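Local coordinates for protein lysyl oxidase (Pichia pastoris, PDB 1W7C) that probably catalyses the oxidative deamination of primary amines, among them peptidyl lysine, using a copper ion and a topaquinone cofactor made from its own chain, at residues V29-D34 / L105-E110; Q352-S357 / Y461-Y466; V517-P520 / V526-T529. All blocks are in the same frame, centred on the assembly; numbering follows the deposited sequence.

Contact 1 (V29-D34 / L105-E110)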
ATOM      1  N   VAL A  29     -33.599 -22.101 -11.231  1.00 20.16           N
ATOM      2  CA  VAL A  29     -32.694 -23.080 -11.806  1.00 20.51           C
ATOM      3  C   VAL A  29     -33.482 -24.354 -12.173  1.00 21.39           C
ATOM      4  O   VAL A  29     -33.297 -24.917 -13.244  1.00 21.44           O
ATOM      5  CB  VAL A  29     -31.535 -23.410 -10.839  1.00 20.18           C
ATOM      6  CG1 VAL A  29     -30.676 -24.541 -11.399  1.00 21.95           C
ATOM      7  CG2 VAL A  29     -30.691 -22.168 -10.611  1.00 22.37           C
ATOM      8  N   GLN A  30     -34.350 -24.807 -11.276  1.00 21.55           N
ATOM      9  CA  GLN A  30     -35.108 -26.028 -11.517  1.00 23.81           C
ATOM     10  C   GLN A  30     -36.006 -25.913 -12.736  1.00 21.52           C
ATOM     11  O   GLN A  30     -36.045 -26.826 -13.564  1.00 24.15           O
ATOM     12  CB  GLN A  30     -35.961 -26.369 -10.304  1.00 26.92           C
ATOM     13  CG  GLN A  30     -36.621 -27.736 -10.388  1.00 28.86           C
ATOM     14  CD  GLN A  30     -35.632 -28.875 -10.357  1.00 32.09           C
ATOM     15  OE1 GLN A  30     -35.006 -29.112  -9.340  1.00 37.47           O
ATOM     16  NE2 GLN A  30     -35.513 -29.610 -11.473  1.00 31.62           N
ATOM     17  N   GLU A  31     -36.686 -24.783 -12.876  1.00 25.21           N
ATOM     18  CA  GLU A  31     -37.555 -24.532 -14.034  1.00 25.21           C
ATOM     19  C   GLU A  31     -36.753 -24.574 -15.338  1.00 23.97           C
ATOM     20  O   GLU A  31     -37.204 -25.137 -16.353  1.00 23.19           O
ATOM     21  CB  GLU A  31     -38.237 -23.164 -13.901  1.00 29.26           C
ATOM     22  CG  GLU A  31     -39.428 -23.151 -12.974  1.00 36.26           C
ATOM     23  CD  GLU A  31     -40.389 -22.015 -13.279  1.00 37.80           C
ATOM     24  OE1 GLU A  31     -39.926 -20.893 -13.564  1.00 39.97           O
ATOM     25  OE2 GLU A  31     -41.606 -22.254 -13.254  1.00 55.49           O
ATOM     26  N   VAL A  32     -35.566 -23.979 -15.323  1.00 21.57           N
ATOM     27  CA  VAL A  32     -34.746 -23.949 -16.521  1.00 21.60           C
ATOM     28  C   VAL A  32     -34.243 -25.359 -16.855  1.00 24.54           C
ATOM     29  O   VAL A  32     -34.282 -25.792 -18.009  1.00 22.20           O
ATOM     30  CB  VAL A  32     -33.572 -22.949 -16.379  1.00 21.55           C
ATOM     31  CG1 VAL A  32     -32.614 -23.054 -17.538  1.00 20.20           C
ATOM     32  CG2 VAL A  32     -34.096 -21.536 -16.256  1.00 22.04           C
ATOM     33  N   LEU A  33     -33.766 -26.078 -15.849  1.00 22.05           N
ATOM     34  CA  LEU A  33     -33.235 -27.420 -16.088  1.00 26.32           C
ATOM     35  C   LEU A  33     -34.347 -28.324 -16.625  1.00 23.31           C
ATOM     36  O   LEU A  33     -34.143 -29.123 -17.539  1.00 24.40           O
ATOM     37  CB  LEU A  33     -32.632 -27.971 -14.786  1.00 27.21           C
ATOM     38  CG  LEU A  33     -31.864 -29.288 -14.832  1.00 26.87           C
ATOM     39  CD1 LEU A  33     -30.683 -29.225 -15.729  1.00 28.07           C
ATOM     40  CD2 LEU A  33     -31.422 -29.650 -13.439  1.00 32.40           C
ATOM     41  N   ASP A  34     -35.541 -28.172 -16.064  1.00 25.17           N
ATOM     42  CA  ASP A  34     -36.707 -28.957 -16.488  1.00 24.14           C
ATOM     43  C   ASP A  34     -37.022 -28.674 -17.961  1.00 24.28           C
ATOM     44  O   ASP A  34     -37.318 -29.593 -18.738  1.00 26.10           O
ATOM     45  CB  ASP A  34     -37.936 -28.648 -15.620  1.00 29.15           C
ATOM     46  CG  ASP A  34     -37.862 -29.244 -14.212  1.00 30.39           C
ATOM     47  OD1 ASP A  34     -36.982 -30.089 -13.887  1.00 31.82           O
ATOM     48  OD2 ASP A  34     -38.695 -28.912 -13.345  1.00 36.58           O
ATOM     49  N   LEU A 105     -38.339 -15.556 -17.282  1.00 24.18           N
ATOM     50  CA  LEU A 105     -38.710 -16.390 -16.164  1.00 23.74           C
ATOM     51  C   LEU A 105     -39.651 -15.576 -15.255  1.00 23.89           C
ATOM     52  O   LEU A 105     -39.561 -14.339 -15.217  1.00 31.92           O
ATOM     53  CB  LEU A 105     -37.476 -16.802 -15.373  1.00 23.43           C
ATOM     54  CG  LEU A 105     -36.361 -17.503 -16.146  1.00 24.26           C
ATOM     55  CD1 LEU A 105     -35.159 -17.809 -15.240  1.00 27.53           C
ATOM     56  CD2 LEU A 105     -36.899 -18.781 -16.781  1.00 25.36           C
ATOM     57  N   PRO A 106     -40.545 -16.235 -14.516  1.00 25.11           N
ATOM     58  CA  PRO A 106     -40.712 -17.702 -14.501  1.00 24.87           C
ATOM     59  C   PRO A 106     -41.189 -18.267 -15.830  1.00 31.35           C
ATOM     60  O   PRO A 106     -41.704 -17.527 -16.666  1.00 30.79           O
ATOM     61  CB  PRO A 106     -41.780 -17.948 -13.417  1.00 29.53           C
ATOM     62  CG  PRO A 106     -42.386 -16.647 -13.116  1.00 40.10           C
ATOM     63  CD  PRO A 106     -41.478 -15.550 -13.615  1.00 27.79           C
ATOM     64  N   VAL A 107     -40.996 -19.569 -16.015  1.00 27.84           N
ATOM     65  CA  VAL A 107     -41.358 -20.231 -17.259  1.00 32.72           C
ATOM     66  C   VAL A 107     -42.849 -20.046 -17.529  1.00 35.33           C
ATOM     67  O   VAL A 107     -43.683 -20.241 -16.647  1.00 39.18           O
ATOM     68  CB  VAL A 107     -40.969 -21.721 -17.244  1.00 37.14           C
ATOM     69  CG1 VAL A 107     -41.479 -22.436 -18.505  1.00 37.55           C
ATOM     70  CG2 VAL A 107     -39.463 -21.855 -17.146  1.00 37.80           C
ATOM     71  N   SER A 108     -43.150 -19.602 -18.744  1.00 33.88           N
ATOM     72  CA  SER A 108     -44.522 -19.421 -19.212  1.00 39.00           C
ATOM     73  C   SER A 108     -44.578 -19.702 -20.719  1.00 38.38           C
ATOM     74  O   SER A 108     -43.576 -20.111 -21.301  1.00 39.85           O
ATOM     75  CB  SER A 108     -44.985 -17.997 -18.916  1.00 44.56           C
ATOM     76  OG  SER A 108     -44.339 -17.062 -19.755  1.00 40.25           O
ATOM     77  N   ASP A 109     -45.734 -19.493 -21.352  1.00 44.50           N
ATOM     78  CA  ASP A 109     -45.820 -19.658 -22.809  1.00 45.70           C
ATOM     79  C   ASP A 109     -44.991 -18.617 -23.595  1.00 45.32           C
ATOM     80  O   ASP A 109     -44.804 -18.750 -24.806  1.00 46.76           O
ATOM     81  CB  ASP A 109     -47.290 -19.693 -23.300  1.00 66.51           C
ATOM     82  CG  ASP A 109     -48.132 -18.546 -22.760  1.00 93.14           C
ATOM     83  OD1 ASP A 109     -47.619 -17.414 -22.635  1.00 75.01           O
ATOM     84  OD2 ASP A 109     -49.331 -18.691 -22.443  1.00101.41           O
ATOM     85  N   GLU A 110     -44.501 -17.591 -22.903  1.00 39.50           N
ATOM     86  CA  GLU A 110     -43.637 -16.572 -23.495  1.00 38.81           C
ATOM     87  C   GLU A 110     -42.161 -16.989 -23.489  1.00 32.92           C
ATOM     88  O   GLU A 110     -41.351 -16.412 -24.203  1.00 35.64           O
ATOM     89  CB  GLU A 110     -43.778 -15.249 -22.737  1.00 45.64           C
ATOM     90  CG  GLU A 110     -45.170 -14.633 -22.780  1.00 64.81           C
ATOM     91  CD  GLU A 110     -45.156 -13.149 -22.456  1.00 84.44           C
ATOM     92  OE1 GLU A 110     -44.160 -12.672 -21.861  1.00 65.19           O
ATOM     93  OE2 GLU A 110     -46.137 -12.458 -22.800  1.00103.47           O
TER
HETATM   94  O   HOH W   1     -43.647 -21.266 -14.122  1.00 43.71           O

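Contact 2 (Q352-S357 / Y461-Y466)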
ATOM      1  N   GLN A 352       6.330 -24.157 -18.240  1.00 15.78           N
ATOM      2  CA  GLN A 352       6.388 -23.213 -19.354  1.00 15.68           C
ATOM      3  C   GLN A 352       5.054 -23.178 -20.142  1.00 17.02           C
ATOM      4  O   GLN A 352       4.769 -22.184 -20.795  1.00 19.32           O
ATOM      5  CB  GLN A 352       7.592 -23.483 -20.258  1.00 17.21           C
ATOM      6  CG  GLN A 352       7.683 -22.613 -21.507  1.00 17.57           C
ATOM      7  CD  GLN A 352       7.660 -21.100 -21.225  1.00 15.89           C
ATOM      8  OE1 GLN A 352       8.186 -20.616 -20.221  1.00 16.63           O
ATOM      9  NE2 GLN A 352       7.033 -20.360 -22.130  1.00 17.47           N
ATOM     10  N   HIS A 353       4.247 -24.246 -20.038  1.00 16.02           N
ATOM     11  CA  HIS A 353       2.940 -24.345 -20.666  1.00 15.82           C
ATOM     12  C   HIS A 353       1.786 -24.083 -19.705  1.00 15.61           C
ATOM     13  O   HIS A 353       0.649 -24.383 -20.021  1.00 18.33           O
ATOM     14  CB  HIS A 353       2.791 -25.709 -21.344  1.00 17.72           C
ATOM     15  CG  HIS A 353       3.689 -25.870 -22.535  1.00 17.85           C
ATOM     16  ND1 HIS A 353       4.718 -26.788 -22.578  1.00 18.24           N
ATOM     17  CD2 HIS A 353       3.749 -25.173 -23.699  1.00 18.69           C
ATOM     18  CE1 HIS A 353       5.349 -26.671 -23.737  1.00 18.94           C
ATOM     19  NE2 HIS A 353       4.773 -25.710 -24.442  1.00 19.75           N
ATOM     20  N   THR A 354       2.073 -23.481 -18.553  1.00 15.19           N
ATOM     21  CA  THR A 354       1.022 -23.157 -17.607  1.00 15.35           C
ATOM     22  C   THR A 354       0.645 -21.694 -17.732  1.00 15.38           C
ATOM     23  O   THR A 354       1.458 -20.803 -17.467  1.00 15.52           O
ATOM     24  CB  THR A 354       1.514 -23.463 -16.180  1.00 15.83           C
ATOM     25  OG1 THR A 354       1.747 -24.875 -16.033  1.00 16.80           O
ATOM     26  CG2 THR A 354       0.438 -23.112 -15.165  1.00 15.16           C
ATOM     27  N   PHE A 355      -0.614 -21.452 -18.105  1.00 15.21           N
ATOM     28  CA  PHE A 355      -1.183 -20.105 -18.194  1.00 14.85           C
ATOM     29  C   PHE A 355      -2.630 -20.241 -17.778  1.00 13.76           C
ATOM     30  O   PHE A 355      -3.539 -20.304 -18.607  1.00 15.10           O
ATOM     31  CB  PHE A 355      -1.046 -19.620 -19.647  1.00 15.50           C
ATOM     32  CG  PHE A 355      -1.239 -18.121 -19.863  1.00 14.31           C
ATOM     33  CD1 PHE A 355      -0.645 -17.496 -20.956  1.00 15.47           C
ATOM     34  CD2 PHE A 355      -2.070 -17.359 -19.040  1.00 15.67           C
ATOM     35  CE1 PHE A 355      -0.827 -16.146 -21.210  1.00 17.14           C
ATOM     36  CE2 PHE A 355      -2.240 -16.008 -19.302  1.00 15.67           C
ATOM     37  CZ  PHE A 355      -1.648 -15.421 -20.367  1.00 14.56           C
ATOM     38  N   TYR A 356      -2.842 -20.354 -16.475  1.00 14.59           N
ATOM     39  CA  TYR A 356      -4.181 -20.559 -15.945  1.00 14.46           C
ATOM     40  C   TYR A 356      -5.091 -19.366 -16.173  1.00 13.84           C
ATOM     41  O   TYR A 356      -4.683 -18.210 -15.959  1.00 14.69           O
ATOM     42  CB  TYR A 356      -4.179 -20.858 -14.426  1.00 15.79           C
ATOM     43  CG  TYR A 356      -3.458 -22.117 -14.025  1.00 15.39           C
ATOM     44  CD1 TYR A 356      -2.417 -22.083 -13.108  1.00 16.30           C
ATOM     45  CD2 TYR A 356      -3.788 -23.332 -14.595  1.00 16.52           C
ATOM     46  CE1 TYR A 356      -1.723 -23.217 -12.769  1.00 17.57           C
ATOM     47  CE2 TYR A 356      -3.120 -24.494 -14.230  1.00 18.18           C
ATOM     48  CZ  TYR A 356      -2.072 -24.433 -13.346  1.00 16.76           C
ATOM     49  OH  TYR A 356      -1.376 -25.593 -13.076  1.00 17.76           O
ATOM     50  N   SER A 357      -6.345 -19.681 -16.502  1.00 14.28           N
ATOM     51  CA  SER A 357      -7.483 -18.788 -16.359  1.00 14.12           C
ATOM     52  C   SER A 357      -8.296 -19.256 -15.175  1.00 14.01           C
ATOM     53  O   SER A 357      -8.952 -20.291 -15.218  1.00 15.25           O
ATOM     54  CB  SER A 357      -8.356 -18.887 -17.597  1.00 15.24           C
ATOM     55  OG  SER A 357      -9.679 -18.382 -17.348  1.00 14.73           O
ATOM     56  N   TYR A 461       0.125 -22.623  -1.486  1.00 15.91           N
ATOM     57  CA  TYR A 461       1.292 -23.313  -2.032  1.00 16.48           C
ATOM     58  C   TYR A 461       1.606 -22.793  -3.393  1.00 17.29           C
ATOM     59  O   TYR A 461       0.744 -22.670  -4.252  1.00 20.59           O
ATOM     60  CB  TYR A 461       1.011 -24.800  -2.128  1.00 16.57           C
ATOM     61  CG  TYR A 461       1.061 -25.576  -0.825  1.00 15.87           C
ATOM     62  CD1 TYR A 461      -0.086 -26.034  -0.211  1.00 18.34           C
ATOM     63  CD2 TYR A 461       2.264 -25.833  -0.208  1.00 15.60           C
ATOM     64  CE1 TYR A 461      -0.028 -26.731   0.995  1.00 17.71           C
ATOM     65  CE2 TYR A 461       2.345 -26.522   0.980  1.00 17.05           C
ATOM     66  CZ  TYR A 461       1.197 -26.979   1.568  1.00 17.60           C
ATOM     67  OH  TYR A 461       1.259 -27.683   2.748  1.00 18.21           O
ATOM     68  N   ILE A 462       2.876 -22.575  -3.614  1.00 15.76           N
ATOM     69  CA  ILE A 462       3.329 -22.232  -4.957  1.00 15.17           C
ATOM     70  C   ILE A 462       3.326 -23.447  -5.902  1.00 15.98           C
ATOM     71  O   ILE A 462       3.461 -24.566  -5.453  1.00 18.72           O
ATOM     72  CB  ILE A 462       4.757 -21.617  -4.939  1.00 16.70           C
ATOM     73  CG1 ILE A 462       5.789 -22.623  -4.424  1.00 18.51           C
ATOM     74  CG2 ILE A 462       4.770 -20.351  -4.167  1.00 16.43           C
ATOM     75  CD1 ILE A 462       7.240 -22.175  -4.549  1.00 19.52           C
ATOM     76  N   GLN A 463       3.218 -23.201  -7.205  1.00 15.35           N
ATOM     77  CA  GLN A 463       3.496 -24.208  -8.201  1.00 15.69           C
ATOM     78  C   GLN A 463       4.977 -24.112  -8.516  1.00 17.19           C
ATOM     79  O   GLN A 463       5.401 -23.338  -9.342  1.00 18.25           O
ATOM     80  CB  GLN A 463       2.620 -24.039  -9.427  1.00 16.95           C
ATOM     81  CG  GLN A 463       2.875 -25.103 -10.469  1.00 17.04           C
ATOM     82  CD  GLN A 463       1.945 -25.050 -11.658  1.00 17.00           C
ATOM     83  OE1 GLN A 463       0.761 -24.894 -11.499  1.00 19.34           O
ATOM     84  NE2 GLN A 463       2.494 -25.199 -12.847  1.00 18.11           N
ATOM     85  N   ALA A 464       5.750 -24.875  -7.771  1.00 17.05           N
ATOM     86  CA  ALA A 464       7.178 -24.941  -7.962  1.00 15.35           C
ATOM     87  C   ALA A 464       7.506 -25.845  -9.145  1.00 16.15           C
ATOM     88  O   ALA A 464       6.611 -26.362  -9.853  1.00 18.24           O
ATOM     89  CB  ALA A 464       7.792 -25.478  -6.719  1.00 17.67           C
ATOM     90  N   GLY A 465       8.792 -25.946  -9.464  1.00 16.46           N
ATOM     91  CA  GLY A 465       9.242 -26.852 -10.486  1.00 17.64           C
ATOM     92  C   GLY A 465      10.436 -27.670 -10.062  1.00 17.69           C
ATOM     93  O   GLY A 465      11.116 -27.338  -9.109  1.00 18.06           O
ATOM     94  N   TYR A 466      10.726 -28.741 -10.794  1.00 16.81           N
ATOM     95  CA  TYR A 466      11.933 -29.509 -10.510  1.00 16.37           C
ATOM     96  C   TYR A 466      13.174 -28.654 -10.864  1.00 17.91           C
ATOM     97  O   TYR A 466      13.199 -27.982 -11.888  1.00 18.41           O
ATOM     98  CB  TYR A 466      11.919 -30.856 -11.268  1.00 19.21           C
ATOM     99  CG  TYR A 466      13.120 -31.698 -10.912  1.00 17.38           C
ATOM    100  CD1 TYR A 466      13.077 -32.594  -9.872  1.00 19.57           C
ATOM    101  CD2 TYR A 466      14.315 -31.545 -11.591  1.00 19.24           C
ATOM    102  CE1 TYR A 466      14.209 -33.319  -9.497  1.00 20.16           C
ATOM    103  CE2 TYR A 466      15.449 -32.255 -11.224  1.00 20.84           C
ATOM    104  CZ  TYR A 466      15.384 -33.136 -10.171  1.00 20.42           C
ATOM    105  OH  TYR A 466      16.509 -33.824  -9.794  1.00 22.50           O
TER

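Contact 3 (V517-P520 / V526-T529)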
ATOM      1  N   VAL A 517      11.033  28.297 -16.667  1.00 19.52           N
ATOM      2  CA  VAL A 517      10.153  29.448 -16.842  1.00 21.86           C
ATOM      3  C   VAL A 517      10.846  30.714 -16.387  1.00 21.18           C
ATOM      4  O   VAL A 517      11.837  30.684 -15.671  1.00 21.55           O
ATOM      5  CB  VAL A 517       8.827  29.325 -16.055  1.00 22.10           C
ATOM      6  CG1 VAL A 517       8.070  28.051 -16.401  1.00 22.89           C
ATOM      7  CG2 VAL A 517       9.043  29.416 -14.567  1.00 23.36           C
ATOM      8  N   GLU A 518      10.328  31.833 -16.865  1.00 20.99           N
ATOM      9  CA  GLU A 518      10.671  33.136 -16.369  1.00 20.74           C
ATOM     10  C   GLU A 518       9.372  33.724 -15.866  1.00 21.18           C
ATOM     11  O   GLU A 518       8.323  33.546 -16.497  1.00 24.94           O
ATOM     12  CB  GLU A 518      11.241  34.018 -17.479  0.50 21.38           C
ATOM     13  CG  GLU A 518      12.604  33.574 -17.995  0.50 26.93           C
ATOM     14  CD  GLU A 518      13.242  34.553 -18.979  0.50 35.53           C
ATOM     15  OE1 GLU A 518      12.829  35.738 -19.033  0.50 41.24           O
ATOM     16  OE2 GLU A 518      14.173  34.135 -19.708  0.50 51.00           O
ATOM     17  N   TYR A 519       9.426  34.408 -14.726  1.00 20.32           N
ATOM     18  CA  TYR A 519       8.256  35.037 -14.131  1.00 20.68           C
ATOM     19  C   TYR A 519       8.268  36.540 -14.344  1.00 20.88           C
ATOM     20  O   TYR A 519       9.349  37.152 -14.403  1.00 24.22           O
ATOM     21  CB  TYR A 519       8.239  34.796 -12.629  1.00 21.82           C
ATOM     22  CG  TYR A 519       8.116  33.337 -12.232  1.00 19.85           C
ATOM     23  CD1 TYR A 519       9.224  32.623 -11.748  1.00 20.30           C
ATOM     24  CD2 TYR A 519       6.900  32.682 -12.297  1.00 19.55           C
ATOM     25  CE1 TYR A 519       9.124  31.317 -11.414  1.00 19.16           C
ATOM     26  CE2 TYR A 519       6.782  31.345 -11.962  1.00 20.61           C
ATOM     27  CZ  TYR A 519       7.905  30.674 -11.514  1.00 19.39           C
ATOM     28  OH  TYR A 519       7.808  29.365 -11.104  1.00 19.00           O
ATOM     29  N   PRO A 520       7.084  37.151 -14.445  1.00 23.40           N
ATOM     30  CA  PRO A 520       7.002  38.605 -14.648  1.00 23.00           C
ATOM     31  C   PRO A 520       7.601  39.416 -13.503  1.00 23.11           C
ATOM     32  O   PRO A 520       8.060  40.547 -13.732  1.00 25.44           O
ATOM     33  CB  PRO A 520       5.492  38.858 -14.777  1.00 23.60           C
ATOM     34  CG  PRO A 520       4.831  37.674 -14.171  1.00 27.98           C
ATOM     35  CD  PRO A 520       5.747  36.521 -14.420  1.00 24.39           C
ATOM     36  N   VAL A 526      15.777  32.658 -15.063  1.00 22.28           N
ATOM     37  CA  VAL A 526      15.166  31.364 -15.382  1.00 21.74           C
ATOM     38  C   VAL A 526      15.096  30.509 -14.133  1.00 19.47           C
ATOM     39  O   VAL A 526      16.069  30.409 -13.391  1.00 20.97           O
ATOM     40  CB  VAL A 526      15.934  30.614 -16.467  1.00 23.75           C
ATOM     41  CG1 VAL A 526      15.285  29.292 -16.757  1.00 22.35           C
ATOM     42  CG2 VAL A 526      15.953  31.441 -17.713  1.00 29.24           C
ATOM     43  N   TYR A 527      13.921  29.945 -13.892  1.00 21.15           N
ATOM     44  CA  TYR A 527      13.671  29.016 -12.790  1.00 17.05           C
ATOM     45  C   TYR A 527      13.293  27.669 -13.396  1.00 18.81           C
ATOM     46  O   TYR A 527      12.489  27.597 -14.323  1.00 20.16           O
ATOM     47  CB  TYR A 527      12.475  29.472 -11.943  1.00 18.24           C
ATOM     48  CG  TYR A 527      12.747  30.587 -10.940  1.00 18.29           C
ATOM     49  CD1 TYR A 527      12.925  31.895 -11.360  1.00 23.31           C
ATOM     50  CD2 TYR A 527      12.801  30.335  -9.581  1.00 17.96           C
ATOM     51  CE1 TYR A 527      13.149  32.917 -10.425  1.00 23.71           C
ATOM     52  CE2 TYR A 527      13.027  31.354  -8.645  1.00 21.66           C
ATOM     53  CZ  TYR A 527      13.166  32.639  -9.072  1.00 20.50           C
ATOM     54  OH  TYR A 527      13.404  33.632  -8.166  1.00 22.07           O
ATOM     55  N   ASN A 528      13.830  26.605 -12.828  1.00 16.54           N
ATOM     56  CA  ASN A 528      13.342  25.264 -13.077  1.00 17.32           C
ATOM     57  C   ASN A 528      12.295  24.969 -12.004  1.00 17.21           C
ATOM     58  O   ASN A 528      12.614  24.918 -10.822  1.00 19.20           O
ATOM     59  CB  ASN A 528      14.485  24.262 -13.000  1.00 18.95           C
ATOM     60  CG  ASN A 528      14.054  22.842 -13.310  1.00 17.98           C
ATOM     61  OD1 ASN A 528      14.359  21.957 -12.549  1.00 18.39           O
ATOM     62  ND2 ASN A 528      13.469  22.607 -14.497  1.00 19.01           N
ATOM     63  N   THR A 529      11.055  24.860 -12.432  1.00 17.12           N
ATOM     64  CA  THR A 529       9.929  24.620 -11.560  1.00 17.48           C
ATOM     65  C   THR A 529       9.148  23.424 -12.058  1.00 16.65           C
ATOM     66  O   THR A 529       9.663  22.640 -12.858  1.00 17.00           O
ATOM     67  CB  THR A 529       9.108  25.905 -11.383  1.00 21.44           C
ATOM     68  OG1 THR A 529       8.096  25.729 -10.376  1.00 22.79           O
ATOM     69  CG2 THR A 529       8.442  26.338 -12.696  1.00 20.00           C
TER

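Contact 1 (V29-D34 / L105-E110)
In the copper amine oxidase N2 domain, E31 and V32 of helix 26-39 meet L105, P106 and V107, which begin the loop leading from strand 96-103 to strand 112-115. One amide-carboxylate hydrogen bond and a methyl contact between V32 and L105 join helix and loop. The carboxylate of E31 accepts the amide of V107: V107 N lies 3.0 Å from E31 OE1 with a nearly straight N-H···O angle of 168°. The donor does not lie in the carboxylate plane but comes from above it, 42° out. E31 reaches that amide because its chain runs extended beyond CG, and on the way its CB passes V107 CG2 at 3.7 Å as the two side chains slide past each other in opposite senses. OE1 also rests on the proline, 3.4 Å from P106 CA, where the chain turns through the cis peptide bond between L105 and P106. One residue on from E31, V32 CG2 meets both methyls of L105, with 4.0 Å to L105 CD2, the side chains crossing at about a right angle. V32 also touches I58, A83 and T85 of the sheet beneath the helix, and the backbone of L105 pairs with R81. Replacing E31 by an alanine would probably leave the V107 amide without its acceptor and remove the cover over P106 CA and CB. The carboxylate thus satisfies the amide just after the cis proline and ties the loop's backbone to the helix, while the V32-L105 contact adds packing.

Contact 2 (Q352-S357 / Y461-Y466)
The phenol ring of Y356 has the methyl T354 CG2 over one face, 3.2 Å above the plane and offset toward the rim, while the amide oxygen of Q463 stands at its edge, in plane. The ring and the Q463 amide are turned 73° against each other. Both segments belong to the large beta-sandwich enzyme domain of copper amine oxidases, close to the active site: the side chain of Y356 is about 4 Å from that of D358, the predicted proton acceptor, and the side chain of Q463 is about 6 Å from that of the copper ligand H488. Q463 reaches across with CG anti to its backbone N and the chain extended beyond it, so that its amide ends between two side chains of 352-357. Y356 OH donates to Q463 OE1 at 2.7 Å, meeting the C=O at 131° and tilted slightly from the carbonyl plane. The other half of the amide is also engaged: Q463 NE2 gives one hydrogen bond to N351 OD1 and another to T354 OG1. These bonds fix which way the amide faces and hold the phenol end of Y356. T354 OG1 bonds in addition to the carbonyl of F350; its bond with Q463 NE2 is the longer of the amide's two across the contact, 3.3 Å with N-H···O at 149°, and OG1 lies almost in the amide plane.

Contact 3 (V517-P520 / V526-T529)
Two backbone hydrogen bonds tie V517 to Y527 as an antiparallel hydrogen-bonded pair near the turn of a beta hairpin. V517 N to Y527 O and Y527 N to V517 O both measure 2.8 Å. V517 O is touched a second time by a CA-H···O contact from V526 CA at 3.4 Å. The aromatic contribution is a T-shaped pair: the edge of Y519 is directed at the face of Y527, with planes at 72°. Y519 CE1 lies 3.7 Å from Y527 CG. Among the methyls, V517 CG2 sits between its backbone N and carbonyl carbon, which turns it to T529 CG2 at 3.7 Å and over one face of the Y519 ring. Y519 OH comes within 3.5 Å of T529 CG2, a van der Waals contact only. Beyond the pair, T529 bonds through its backbone with V515 farther down strand 504-518, and W521, in the turn, stacks on Y519. The hairpin of strands 504-518 and 526-536 is one of the arms by which copper amine oxidase subunits embrace: Y527 OH bonds H353 and T529 OG1 bonds Q352, both of the second subunit, in the loop between its strands 329-344 and 355-357.

Contact 1 is a peripheral join of helix and loop in the N2 domain, whereas contacts 2 and 3 belong to the enzyme domain. Contact 2 is buried near the copper site and rests on hydrogen bonds to a single amide. Contact 3, whose centre is about 49 Å from the centre of the chain, is partly buried and combines backbone pairing with aromatic and methyl packing; contact 1 mixes one carboxylate bond with aliphatic contacts. Within a chain, the nearest atoms of contacts 2 and 3 are about 40 Å apart, yet in the dimer the second subunit's copy of contact 3 packs on the 352-353 part of contact 2. No other protein chain of the assembly touches the segments of contact 1.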